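Local coordinates for stage II sporulation protein SA (Bacillus subtilis, PDB 3O6Q), which acts, as a whole protein whose predicted cytoplasmic part is present here, as the toxin of a type II toxin-antitoxin system neutralised by the antitoxin SpoIISB, at residues A[100-111]-A[124-135]; A[44-52]-A[113-121]. All coordinates share one frame; numbering follows the deposited sequence.

Contact 1 (A[100-111]-A[124-135]); sequences VYYDQYGKVVLI and LTSDSIVTEFDY
With CG1 anti to the backbone N (chi1 -170°), Val109 has CG2 anti to the carbonyl carbon, and this methyl meets CB of Val130 at 3.8 Å. Ile111 CG1 takes the same place, anti to the carbonyl carbon (chi1 -47°), and carries CD1 to the Tyr135 ring, 3.7 Å from Tyr135 CD1 and near the ring plane. Leu124 CD1 touches the same methyl. In the antiparallel hydrogen-bonded pair of Val109 and Leu124, Val109 N reaches Leu124 O at 2.8 Å and Leu124 N bonds back to Val109 O. Val108 and Thr125, the adjoining non-hydrogen-bonded pair, lie side by side on the other face. Val130 N binds Gly106 O at 2.7 Å, from above the carbonyl plane. Lys107 NZ donates to Asp127 O at 3.1 Å; its very short approach to Ser128 O is doubtful. Tyr102 crosses Glu132 at about a right angle; its OH, 3.3 Å from Glu132 CB, bonds to the backbone of another protein's chain. Thr131 OG1 caps the following helix, accepting from Phe133 N, and Thr131 N binds Asp134 OD2. Tyr22 OH of helix 7-35 bonds to both side chains. This is an antiparallel beta hairpin leading into a helix that opens with a capping box.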
loop_
_atom_site.group_PDB
_atom_site.type_symbol
_atom_site.label_atom_id
_atom_site.label_comp_id
_atom_site.label_asym_id
_atom_site.label_seq_id
_atom_site.Cartn_x
_atom_site.Cartn_y
_atom_site.Cartn_z
ATOM N N VAL A 100 18.396 0.766 5.672
ATOM C CA VAL A 100 17.482 0.057 6.536
ATOM C C VAL A 100 18.220 -1.069 7.271
ATOM O O VAL A 100 19.129 -1.679 6.706
ATOM C CB VAL A 100 16.313 -0.524 5.755
ATOM C CG1 VAL A 100 15.336 -1.160 6.714
ATOM C CG2 VAL A 100 15.655 0.573 4.943
ATOM N N TYR A 101 17.833 -1.330 8.519
ATOM C CA TYR A 101 18.331 -2.476 9.260
ATOM C C TYR A 101 17.190 -3.426 9.615
ATOM O O TYR A 101 16.156 -3.021 10.186
ATOM C CB TYR A 101 19.022 -2.064 10.538
ATOM C CG TYR A 101 19.446 -3.251 11.402
ATOM C CD1 TYR A 101 20.692 -3.856 11.263
ATOM C CD2 TYR A 101 18.584 -3.770 12.357
ATOM C CE1 TYR A 101 21.062 -4.947 12.063
ATOM C CE2 TYR A 101 18.944 -4.843 13.174
ATOM C CZ TYR A 101 20.161 -5.430 13.014
ATOM O OH TYR A 101 20.467 -6.484 13.855
ATOM N N TYR A 102 17.391 -4.689 9.248
ATOM C CA TYR A 102 16.505 -5.764 9.642
ATOM C C TYR A 102 17.275 -6.739 10.491
ATOM O O TYR A 102 18.463 -6.990 10.259
ATOM C CB TYR A 102 16.072 -6.554 8.440
ATOM C CG TYR A 102 15.331 -5.792 7.375
ATOM C CD1 TYR A 102 13.986 -5.519 7.523
ATOM C CD2 TYR A 102 15.962 -5.400 6.199
ATOM C CE1 TYR A 102 13.295 -4.843 6.579
ATOM C CE2 TYR A 102 15.264 -4.711 5.205
ATOM C CZ TYR A 102 13.918 -4.439 5.396
ATOM O OH TYR A 102 13.165 -3.774 4.422
ATOM N N ASP A 103 16.579 -7.297 11.465
ATOM C CA ASP A 103 17.039 -8.460 12.175
ATOM C C ASP A 103 16.839 -9.640 11.240
ATOM O O ASP A 103 16.136 -9.529 10.221
ATOM C CB ASP A 103 16.225 -8.594 13.469
ATOM C CG ASP A 103 14.858 -9.100 13.226
ATOM O OD1 ASP A 103 14.195 -8.444 12.397
ATOM O OD2 ASP A 103 14.457 -10.114 13.854
ATOM N N GLN A 104 17.471 -10.758 11.562
ATOM C CA GLN A 104 17.379 -11.982 10.764
ATOM C C GLN A 104 16.023 -12.678 10.910
ATOM O O GLN A 104 15.652 -13.468 10.064
ATOM C CB GLN A 104 18.531 -12.916 11.172
ATOM C CG GLN A 104 19.957 -12.300 10.891
ATOM C CD GLN A 104 20.065 -11.694 9.478
ATOM O OE1 GLN A 104 20.062 -12.422 8.482
ATOM N NE2 GLN A 104 20.121 -10.358 9.391
ATOM N N TYR A 105 15.287 -12.354 11.981
ATOM C CA TYR A 105 14.092 -13.103 12.435
ATOM C C TYR A 105 12.726 -12.464 12.185
ATOM O O TYR A 105 11.690 -13.030 12.588
ATOM C CB TYR A 105 14.232 -13.366 13.937
ATOM C CG TYR A 105 15.496 -14.150 14.238
ATOM C CD1 TYR A 105 16.545 -13.587 14.964
ATOM C CD2 TYR A 105 15.662 -15.447 13.725
ATOM C CE1 TYR A 105 17.719 -14.310 15.204
ATOM C CE2 TYR A 105 16.823 -16.183 13.959
ATOM C CZ TYR A 105 17.843 -15.606 14.694
ATOM O OH TYR A 105 18.984 -16.319 14.933
ATOM N N GLY A 106 12.708 -11.290 11.549
ATOM C CA GLY A 106 11.473 -10.687 11.125
ATOM C C GLY A 106 10.699 -10.000 12.238
ATOM O O GLY A 106 9.480 -9.950 12.187
ATOM N N LYS A 107 11.395 -9.468 13.232
ATOM C CA LYS A 107 10.769 -8.785 14.368
ATOM C C LYS A 107 11.076 -7.278 14.471
ATOM O O LYS A 107 10.355 -6.561 15.141
ATOM C CB LYS A 107 11.228 -9.439 15.683
ATOM C CG LYS A 107 11.016 -10.956 15.786
ATOM C CD LYS A 107 9.539 -11.397 15.803
ATOM C CE LYS A 107 9.465 -12.918 15.822
ATOM N NZ LYS A 107 8.124 -13.463 15.571
ATOM N N VAL A 108 12.148 -6.812 13.840
ATOM C CA VAL A 108 12.541 -5.391 13.891
ATOM C C VAL A 108 12.898 -4.886 12.474
ATOM O O VAL A 108 13.639 -5.535 11.745
ATOM C CB VAL A 108 13.801 -5.151 14.824
ATOM C CG1 VAL A 108 14.127 -3.659 14.955
ATOM C CG2 VAL A 108 13.615 -5.765 16.205
ATOM N N VAL A 109 12.355 -3.738 12.099
ATOM C CA VAL A 109 12.811 -2.985 10.948
ATOM C C VAL A 109 13.164 -1.586 11.436
ATOM O O VAL A 109 12.366 -0.961 12.111
ATOM C CB VAL A 109 11.711 -2.843 9.921
ATOM C CG1 VAL A 109 12.250 -2.297 8.657
ATOM C CG2 VAL A 109 11.076 -4.174 9.667
ATOM N N LEU A 110 14.382 -1.120 11.157
ATOM C CA LEU A 110 14.807 0.255 11.519
ATOM C C LEU A 110 15.167 0.983 10.238
ATOM O O LEU A 110 15.970 0.506 9.435
ATOM C CB LEU A 110 15.986 0.258 12.473
ATOM C CG LEU A 110 15.791 -0.546 13.768
ATOM C CD1 LEU A 110 17.120 -0.560 14.502
ATOM C CD2 LEU A 110 14.620 -0.049 14.640
ATOM N N ILE A 111 14.537 2.151 10.063
ATOM C CA ILE A 111 14.491 2.864 8.789
ATOM C C ILE A 111 14.970 4.276 9.037
ATOM O O ILE A 111 14.271 5.068 9.676
ATOM C CB ILE A 111 13.065 2.917 8.256
ATOM C CG1 ILE A 111 12.384 1.552 8.319
ATOM C CG2 ILE A 111 13.053 3.394 6.820
ATOM C CD1 ILE A 111 10.901 1.603 7.908
ATOM N N LEU A 124 10.038 -0.048 13.587
ATOM C CA LEU A 124 8.927 -1.019 13.513
ATOM C C LEU A 124 9.277 -2.361 14.160
ATOM O O LEU A 124 10.220 -3.046 13.725
ATOM C CB LEU A 124 8.561 -1.309 12.069
ATOM C CG LEU A 124 8.321 -0.107 11.140
ATOM C CD1 LEU A 124 8.020 -0.634 9.767
ATOM C CD2 LEU A 124 7.218 0.833 11.647
ATOM N N THR A 125 8.505 -2.759 15.171
ATOM C CA THR A 125 8.641 -4.078 15.789
ATOM C C THR A 125 7.302 -4.805 15.863
ATOM O O THR A 125 6.246 -4.194 15.747
ATOM C CB THR A 125 9.144 -3.996 17.230
ATOM O OG1 THR A 125 8.131 -3.366 18.015
ATOM C CG2 THR A 125 10.467 -3.237 17.302
ATOM N N SER A 126 7.359 -6.113 16.100
ATOM C CA SER A 126 6.166 -6.931 16.092
ATOM C C SER A 126 6.462 -8.210 16.835
ATOM O O SER A 126 7.543 -8.759 16.724
ATOM C CB SER A 126 5.751 -7.245 14.650
ATOM O OG SER A 126 4.574 -8.009 14.583
ATOM N N ASP A 127 5.468 -8.683 17.569
ATOM C CA ASP A 127 5.513 -10.002 18.165
ATOM C C ASP A 127 5.336 -11.115 17.129
ATOM O O ASP A 127 5.894 -12.191 17.316
ATOM C CB ASP A 127 4.463 -10.124 19.270
ATOM C CG ASP A 127 4.941 -9.520 20.587
ATOM O OD1 ASP A 127 6.104 -9.792 21.012
ATOM O OD2 ASP A 127 4.144 -8.777 21.206
ATOM N N SER A 128 4.590 -10.864 16.050
ATOM C CA SER A 128 4.544 -11.806 14.927
ATOM C C SER A 128 5.655 -11.500 13.932
ATOM O O SER A 128 6.738 -12.055 14.075
ATOM C CB SER A 128 3.174 -11.850 14.239
ATOM O OG SER A 128 2.747 -10.572 13.839
ATOM N N ILE A 129 5.418 -10.604 12.970
ATOM C CA ILE A 129 6.365 -10.402 11.872
ATOM C C ILE A 129 6.334 -8.996 11.300
ATOM O O ILE A 129 5.262 -8.462 11.083
ATOM C CB ILE A 129 6.063 -11.402 10.748
ATOM C CG1 ILE A 129 6.730 -12.750 11.054
ATOM C CG2 ILE A 129 6.550 -10.943 9.448
ATOM C CD1 ILE A 129 6.175 -13.900 10.206
ATOM N N VAL A 130 7.502 -8.400 11.072
ATOM C CA VAL A 130 7.620 -7.186 10.271
ATOM C C VAL A 130 8.731 -7.359 9.232
ATOM O O VAL A 130 9.806 -7.832 9.543
ATOM C CB VAL A 130 8.024 -5.886 11.051
ATOM C CG1 VAL A 130 6.821 -5.160 11.602
ATOM C CG2 VAL A 130 9.040 -6.174 12.141
ATOM N N THR A 131 8.471 -6.924 8.007
ATOM C CA THR A 131 9.390 -7.110 6.883
ATOM C C THR A 131 9.439 -5.833 6.048
ATOM O O THR A 131 8.826 -4.820 6.399
ATOM C CB THR A 131 8.874 -8.257 5.971
ATOM O OG1 THR A 131 7.668 -7.820 5.333
ATOM C CG2 THR A 131 8.580 -9.506 6.737
ATOM N N GLU A 132 10.124 -5.908 4.906
ATOM C CA GLU A 132 10.048 -4.888 3.870
ATOM C C GLU A 132 8.622 -4.449 3.443
ATOM O O GLU A 132 8.439 -3.307 3.051
ATOM C CB GLU A 132 10.856 -5.318 2.666
ATOM C CG GLU A 132 10.320 -6.497 1.919
ATOM C CD GLU A 132 10.248 -7.786 2.701
ATOM O OE1 GLU A 132 11.207 -8.186 3.419
ATOM O OE2 GLU A 132 9.214 -8.452 2.536
ATOM N N PHE A 133 7.611 -5.322 3.533
ATOM C CA PHE A 133 6.255 -4.920 3.251
ATOM C C PHE A 133 5.879 -3.788 4.176
ATOM O O PHE A 133 5.229 -2.794 3.784
ATOM C CB PHE A 133 5.278 -6.075 3.476
ATOM C CG PHE A 133 5.195 -7.076 2.330
ATOM C CD1 PHE A 133 6.087 -8.161 2.255
ATOM C CD2 PHE A 133 4.197 -6.963 1.362
ATOM C CE1 PHE A 133 5.999 -9.132 1.206
ATOM C CE2 PHE A 133 4.089 -7.895 0.299
ATOM C CZ PHE A 133 4.995 -8.998 0.222
ATOM N N ASP A 134 6.288 -3.915 5.420
ATOM C CA ASP A 134 5.992 -2.880 6.389
ATOM C C ASP A 134 6.811 -1.627 6.159
ATOM O O ASP A 134 6.317 -0.531 6.271
ATOM C CB ASP A 134 6.177 -3.451 7.774
ATOM C CG ASP A 134 5.358 -4.703 7.944
ATOM O OD1 ASP A 134 4.131 -4.579 7.886
ATOM O OD2 ASP A 134 5.920 -5.816 8.050
ATOM N N TYR A 135 8.053 -1.800 5.763
ATOM C CA TYR A 135 8.830 -0.692 5.267
ATOM C C TYR A 135 8.024 0.063 4.212
ATOM O O TYR A 135 7.898 1.287 4.254
ATOM C CB TYR A 135 10.140 -1.207 4.669
ATOM C CG TYR A 135 10.826 -0.229 3.779
ATOM C CD1 TYR A 135 11.588 0.783 4.314
ATOM C CD2 TYR A 135 10.710 -0.307 2.409
ATOM C CE1 TYR A 135 12.232 1.685 3.517
ATOM C CE2 TYR A 135 11.360 0.600 1.597
ATOM C CZ TYR A 135 12.123 1.603 2.158
ATOM O OH TYR A 135 12.798 2.544 1.373
#

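Contact 2 (A[44-52]-A[113-121]); sequences SIDAYAEGI and FTIETQNYV
Ile45 is the main bump on the helix side, set into a hollow formed by Ile115, Glu116, Thr117, Gln118 and Tyr120. Its CG2 branch makes the closest approach, 3.2 Å from Gln118 OE1. It lies 4.0 Å from Ile115 CG2, and it meets the edge of the Tyr120 ring. The other branch leans toward the turn, with CG1 3.8 Å from Glu116 OE1 and CD1 near Thr117 OG1. These residues belong to a type II' turn, Ile115 to Gln118, which joins the two strands.

The reverse bump is Ile115. Its CG1 stands anti to the carbonyl carbon (chi1 -55°) and carries CD1 between Tyr48 and Ala49. CD1 is 3.5 Å from Ala49 CA and 3.6 Å from Tyr48 CD2, so the small alanine lets it approach the helix backbone. Ala49 CB in turn sits 3.5 Å from Tyr120 OH. One turn further along the helix, Ile52 and Phe113 approach from opposite directions. Their contact is CD1 to CZ at 4.1 Å.

Helix 45-52 runs nearly along strand 118-121, at 16°. Leu69 of strand 66-71 also touches Ala49, Ile52, Phe113 and Tyr120.

No hydrogen bond crosses between the segments. Tyr120 OH bonds weakly to Gln118 OE1 within its own segment. The chemistry implies that the helix is held against the hairpin by apolar contact and shape, while polar groups gather near the turn.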
loop_
_atom_site.group_PDB
_atom_site.type_symbol
_atom_site.label_atom_id
_atom_site.label_comp_id
_atom_site.label_asym_id
_atom_site.label_seq_id
_atom_site.Cartn_x
_atom_site.Cartn_y
_atom_site.Cartn_z
ATOM N N SER A 44 7.224 23.542 12.287
ATOM C CA SER A 44 8.586 23.323 12.712
ATOM C C SER A 44 8.927 21.859 12.500
ATOM O O SER A 44 8.058 21.048 12.213
ATOM C CB SER A 44 8.748 23.662 14.192
ATOM O OG SER A 44 8.000 22.763 14.985
ATOM N N ILE A 45 10.197 21.534 12.693
ATOM C CA ILE A 45 10.668 20.174 12.566
ATOM C C ILE A 45 9.972 19.267 13.599
ATOM O O ILE A 45 9.503 18.181 13.255
ATOM C CB ILE A 45 12.197 20.118 12.669
ATOM C CG1 ILE A 45 12.829 20.840 11.477
ATOM C CG2 ILE A 45 12.705 18.655 12.642
ATOM C CD1 ILE A 45 14.319 21.245 11.703
ATOM N N ASP A 46 9.857 19.736 14.841
ATOM C CA ASP A 46 9.201 18.961 15.910
ATOM C C ASP A 46 7.699 18.720 15.680
ATOM O O ASP A 46 7.209 17.630 15.984
ATOM C CB ASP A 46 9.423 19.610 17.282
ATOM C CG ASP A 46 10.892 19.588 17.724
ATOM O OD1 ASP A 46 11.645 18.654 17.319
ATOM O OD2 ASP A 46 11.280 20.500 18.497
ATOM N N ALA A 47 6.971 19.700 15.147
ATOM C CA ALA A 47 5.559 19.490 14.829
ATOM C C ALA A 47 5.445 18.418 13.758
ATOM O O ALA A 47 4.664 17.457 13.890
ATOM C CB ALA A 47 4.895 20.757 14.363
ATOM N N TYR A 48 6.204 18.601 12.683
ATOM C CA TYR A 48 6.251 17.629 11.613
ATOM C C TYR A 48 6.560 16.250 12.182
ATOM O O TYR A 48 5.880 15.289 11.864
ATOM C CB TYR A 48 7.310 18.027 10.570
ATOM C CG TYR A 48 7.150 17.352 9.219
ATOM C CD1 TYR A 48 6.593 18.037 8.136
ATOM C CD2 TYR A 48 7.522 16.034 9.025
ATOM C CE1 TYR A 48 6.420 17.429 6.868
ATOM C CE2 TYR A 48 7.349 15.420 7.774
ATOM C CZ TYR A 48 6.801 16.130 6.694
ATOM O OH TYR A 48 6.633 15.534 5.441
ATOM N N ALA A 49 7.601 16.137 13.002
ATOM C CA ALA A 49 7.993 14.803 13.512
ATOM C C ALA A 49 6.875 14.187 14.372
ATOM O O ALA A 49 6.637 12.991 14.300
ATOM C CB ALA A 49 9.320 14.832 14.260
ATOM N N GLU A 50 6.170 15.032 15.132
ATOM C CA GLU A 50 5.005 14.624 15.928
ATOM C C GLU A 50 3.855 14.075 15.100
ATOM O O GLU A 50 3.307 13.026 15.427
ATOM C CB GLU A 50 4.464 15.791 16.723
ATOM C CG GLU A 50 3.222 15.417 17.504
ATOM C CD GLU A 50 2.836 16.421 18.546
ATOM O OE1 GLU A 50 3.601 17.388 18.776
ATOM O OE2 GLU A 50 1.764 16.234 19.144
ATOM N N GLY A 51 3.489 14.793 14.044
ATOM C CA GLY A 51 2.494 14.327 13.107
ATOM C C GLY A 51 2.831 13.020 12.407
ATOM O O GLY A 51 1.965 12.166 12.223
ATOM N N ILE A 52 4.079 12.848 11.998
ATOM C CA ILE A 52 4.495 11.588 11.414
ATOM C C ILE A 52 4.418 10.461 12.448
ATOM O O ILE A 52 3.819 9.424 12.178
ATOM C CB ILE A 52 5.895 11.714 10.827
ATOM C CG1 ILE A 52 5.803 12.599 9.573
ATOM C CG2 ILE A 52 6.467 10.362 10.597
ATOM C CD1 ILE A 52 6.073 11.926 8.253
ATOM N N PHE A 113 15.453 8.046 8.731
ATOM C CA PHE A 113 14.519 8.997 8.197
ATOM C C PHE A 113 14.972 10.405 8.563
ATOM O O PHE A 113 15.446 10.649 9.676
ATOM C CB PHE A 113 13.145 8.668 8.787
ATOM C CG PHE A 113 12.072 9.585 8.354
ATOM C CD1 PHE A 113 11.667 9.600 7.051
ATOM C CD2 PHE A 113 11.454 10.419 9.260
ATOM C CE1 PHE A 113 10.645 10.410 6.641
ATOM C CE2 PHE A 113 10.430 11.265 8.869
ATOM C CZ PHE A 113 10.021 11.261 7.551
ATOM N N THR A 114 14.834 11.329 7.614
ATOM C CA THR A 114 15.362 12.698 7.776
ATOM C C THR A 114 14.298 13.760 7.479
ATOM O O THR A 114 13.727 13.765 6.400
ATOM C CB THR A 114 16.576 12.914 6.858
ATOM O OG1 THR A 114 17.487 11.837 7.061
ATOM C CG2 THR A 114 17.283 14.210 7.149
ATOM N N ILE A 115 14.031 14.627 8.459
ATOM C CA ILE A 115 13.149 15.781 8.289
ATOM C C ILE A 115 14.030 17.023 8.274
ATOM O O ILE A 115 14.702 17.348 9.269
ATOM C CB ILE A 115 12.097 15.940 9.420
ATOM C CG1 ILE A 115 11.253 14.640 9.585
ATOM C CG2 ILE A 115 11.225 17.224 9.171
ATOM C CD1 ILE A 115 10.297 14.634 10.839
ATOM N N GLU A 116 14.019 17.703 7.131
ATOM C CA GLU A 116 14.893 18.831 6.870
ATOM C C GLU A 116 16.357 18.516 7.212
ATOM O O GLU A 116 17.015 17.835 6.436
ATOM C CB GLU A 116 14.356 20.098 7.557
ATOM C CG GLU A 116 13.136 20.651 6.831
ATOM C CD GLU A 116 12.474 21.798 7.567
ATOM O OE1 GLU A 116 13.207 22.623 8.168
ATOM O OE2 GLU A 116 11.220 21.880 7.540
ATOM N N THR A 117 16.849 18.975 8.361
ATOM C CA THR A 117 18.224 18.724 8.756
ATOM C C THR A 117 18.319 17.686 9.888
ATOM O O THR A 117 19.416 17.366 10.347
ATOM C CB THR A 117 18.920 20.036 9.237
ATOM O OG1 THR A 117 18.160 20.607 10.310
ATOM C CG2 THR A 117 19.066 21.067 8.102
ATOM N N GLN A 118 17.181 17.169 10.353
ATOM C CA GLN A 118 17.156 16.360 11.560
ATOM C C GLN A 118 17.001 14.889 11.253
ATOM O O GLN A 118 16.169 14.507 10.428
ATOM C CB GLN A 118 16.050 16.836 12.503
ATOM C CG GLN A 118 16.458 18.082 13.307
ATOM C CD GLN A 118 15.686 18.233 14.624
ATOM O OE1 GLN A 118 14.699 17.519 14.894
ATOM N NE2 GLN A 118 16.127 19.189 15.440
ATOM N N ASN A 119 17.810 14.076 11.927
ATOM C CA ASN A 119 17.834 12.631 11.733
ATOM C C ASN A 119 16.977 11.897 12.723
ATOM O O ASN A 119 16.978 12.185 13.907
ATOM C CB ASN A 119 19.263 12.098 11.804
ATOM C CG ASN A 119 20.114 12.572 10.612
ATOM O OD1 ASN A 119 19.592 12.936 9.565
ATOM N ND2 ASN A 119 21.413 12.610 10.798
ATOM N N TYR A 120 16.257 10.921 12.202
ATOM C CA TYR A 120 15.412 10.072 12.987
ATOM C C TYR A 120 15.532 8.644 12.461
ATOM O O TYR A 120 16.212 8.391 11.449
ATOM C CB TYR A 120 13.935 10.513 12.867
ATOM C CG TYR A 120 13.614 11.899 13.380
ATOM C CD1 TYR A 120 13.111 12.066 14.653
ATOM C CD2 TYR A 120 13.787 13.030 12.587
ATOM C CE1 TYR A 120 12.799 13.315 15.145
ATOM C CE2 TYR A 120 13.471 14.312 13.075
ATOM C CZ TYR A 120 12.972 14.440 14.367
ATOM O OH TYR A 120 12.633 15.666 14.920
ATOM N N VAL A 121 14.884 7.719 13.170
ATOM C CA VAL A 121 14.777 6.351 12.722
ATOM C C VAL A 121 13.359 5.917 13.010
ATOM O O VAL A 121 12.889 6.067 14.107
ATOM C CB VAL A 121 15.831 5.446 13.418
ATOM C CG1 VAL A 121 15.568 3.994 13.143
ATOM C CG2 VAL A 121 17.206 5.797 12.934
#

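How the contacts relate
Contacts 1 and 2 share one hairpin, made of strands 108-115 and 118-125. Their centres are about 21 Å apart. Contact 2 lies at the turn end, where helix 45-61 packs on the hairpin. Contact 1 lies at the far end of the same two strands. They meet midway: Val121 CG1 is 3.7 Å from Ile111 N and also packs on Leu110 CB. Helix 132-148 is a second bridge. It starts in contact 1 with Glu132 to Tyr135, and its Thr142, Tyr145 and Asp146 touch Tyr48 or Ile52 of contact 2. Chains of another protein reach both ends. One extends the sheet by pairing with Phe113, Thr114 and Ile115.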